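Glutathione S-transferase (Natrialba magadii ATCC 43099, PDB 6GZF) is a Xi class glutathione transferase that probably acts on glutathione conjugates in the manner of the glutathionyl-hydroquinone reductases. Local coordinates at residues D181-I184 against D185-E189. Numbering follows the deposited sequence.
Sequences DQII and DNIYE
Ile187 packs on Ile183, one turn earlier in helix 177-192. Ile187 CB lies 3.7 Å from Ile183 O. From CB the side chain forks. Ile187 CG2 goes back a turn, to 3.3 Å from Ile183 O. Ile187 CG2 also meets Ile183 CG2 at 4.0 Å, methyl to methyl, with the two side chains oblique. Ile187 CG1 stands between the backbone N and the carbonyl carbon (chi1 74°), close to two carbonyl oxygens, Ile183 O at 3.4 Å and Ile184 O at 3.8 Å. CD1, at the tip, points on past 181-184 without close contact to it. In the backbone, Ile187 N donates to Ile183 O at 3.0 Å in a nearly straight bond (169°). Asn186 N makes the equivalent i to i+4 bond to Gln182 O, also 3.0 Å, and Asp185 N reaches Asp181 O only weakly.

On another side of the helix, a water bridges the amides of Gln182 and Asn186. It donates to Gln182 OE1 and accepts from Asn186 ND2. Lys179 NZ also bonds Gln182 OE1. Asp181 turns elsewhere, to a salt bridge with Arg155 and a hydrogen bond with Tyr172.

With an alanine here both branches are gone, and Ile183 would probably lose its methyl neighbour, opening a gap beside Trp221 and Ala242.

This is i to i+4 packing along one turn of helix 177-192, in the C-terminal, helical part of the glutathione transferase fold. The Tyr188 side chain is about 6 Å from that of Glu149, a predicted glutathione-binding residue. Ile183 and Ile187 touch Trp221 of helix 204-224; helix 238-247 meets them through Ala239 and Ala242, and Ile184 through Glu238.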
# COMPACT_ATOMS: atom_id res chain seq x y z
N ASP A 181 11.68 12.20 -28.02
CA ASP A 181 11.77 13.39 -27.19
C ASP A 181 10.40 13.81 -26.67
O ASP A 181 10.29 14.41 -25.60
CB ASP A 181 12.42 14.54 -27.96
CG ASP A 181 13.86 14.26 -28.34
OD1 ASP A 181 14.59 13.68 -27.50
OD2 ASP A 181 14.27 14.62 -29.46
N GLN A 182 9.36 13.49 -27.43
CA GLN A 182 8.00 13.83 -27.05
C GLN A 182 7.49 12.94 -25.92
O GLN A 182 6.93 13.42 -24.94
CB GLN A 182 7.06 13.73 -28.25
CG GLN A 182 5.65 14.23 -27.97
CD GLN A 182 4.65 13.79 -29.02
OE1 GLN A 182 4.33 12.60 -29.14
NE2 GLN A 182 4.15 14.74 -29.80
N ILE A 183 7.69 11.63 -26.08
CA ILE A 183 7.21 10.66 -25.10
C ILE A 183 7.88 10.86 -23.74
O ILE A 183 7.23 10.80 -22.70
CB ILE A 183 7.44 9.21 -25.58
CG1 ILE A 183 6.66 8.96 -26.87
CG2 ILE A 183 7.02 8.22 -24.51
CD1 ILE A 183 6.82 7.56 -27.40
N ILE A 184 9.20 11.08 -23.77
CA ILE A 184 9.96 11.33 -22.55
C ILE A 184 9.41 12.54 -21.79
O ILE A 184 9.27 12.51 -20.57
CB ILE A 184 11.46 11.56 -22.86
CG1 ILE A 184 12.09 10.29 -23.43
CG2 ILE A 184 12.21 12.00 -21.61
CD1 ILE A 184 13.48 10.50 -24.00
N ASP A 185 9.08 13.59 -22.53
CA ASP A 185 8.55 14.81 -21.93
C ASP A 185 7.15 14.60 -21.36
O ASP A 185 6.82 15.14 -20.31
CB ASP A 185 8.54 15.95 -22.96
CG ASP A 185 8.51 17.32 -22.31
OD1 ASP A 185 9.60 17.88 -22.08
OD2 ASP A 185 7.41 17.83 -22.04
N ASN A 186 6.34 13.81 -22.06
CA ASN A 186 4.96 13.59 -21.65
C ASN A 186 4.88 12.78 -20.36
O ASN A 186 4.34 13.25 -19.36
CB ASN A 186 4.17 12.89 -22.76
CG ASN A 186 2.67 12.82 -22.48
OD1 ASN A 186 2.22 13.05 -21.36
ND2 ASN A 186 1.90 12.49 -23.51
N ILE A 187 5.42 11.56 -20.38
CA ILE A 187 5.33 10.65 -19.24
C ILE A 187 6.06 11.16 -18.00
O ILE A 187 5.96 10.57 -16.92
CB ILE A 187 5.90 9.26 -19.58
CG1 ILE A 187 7.43 9.31 -19.64
CG2 ILE A 187 5.32 8.75 -20.89
CD1 ILE A 187 8.09 8.01 -19.24
N TYR A 188 6.81 12.25 -18.16
CA TYR A 188 7.67 12.76 -17.10
C TYR A 188 6.91 13.16 -15.84
O TYR A 188 7.28 12.77 -14.74
CB TYR A 188 8.47 13.96 -17.62
CG TYR A 188 9.40 14.55 -16.59
CD1 TYR A 188 10.53 13.87 -16.19
CD2 TYR A 188 9.14 15.80 -16.03
CE1 TYR A 188 11.39 14.41 -15.25
CE2 TYR A 188 9.99 16.34 -15.09
CZ TYR A 188 11.11 15.64 -14.71
OH TYR A 188 11.97 16.17 -13.77
N GLU A 189 5.85 13.95 -16.00
CA GLU A 189 5.11 14.46 -14.85
C GLU A 189 4.07 13.47 -14.29
O GLU A 189 4.05 13.22 -13.09
CB GLU A 189 4.43 15.79 -15.19
CG GLU A 189 4.32 16.74 -14.02
CD GLU A 189 3.35 17.88 -14.27
OE1 GLU A 189 3.44 18.52 -15.34
OE2 GLU A 189 2.50 18.14 -13.39
O HOH W 1 2.98 11.95 -26.44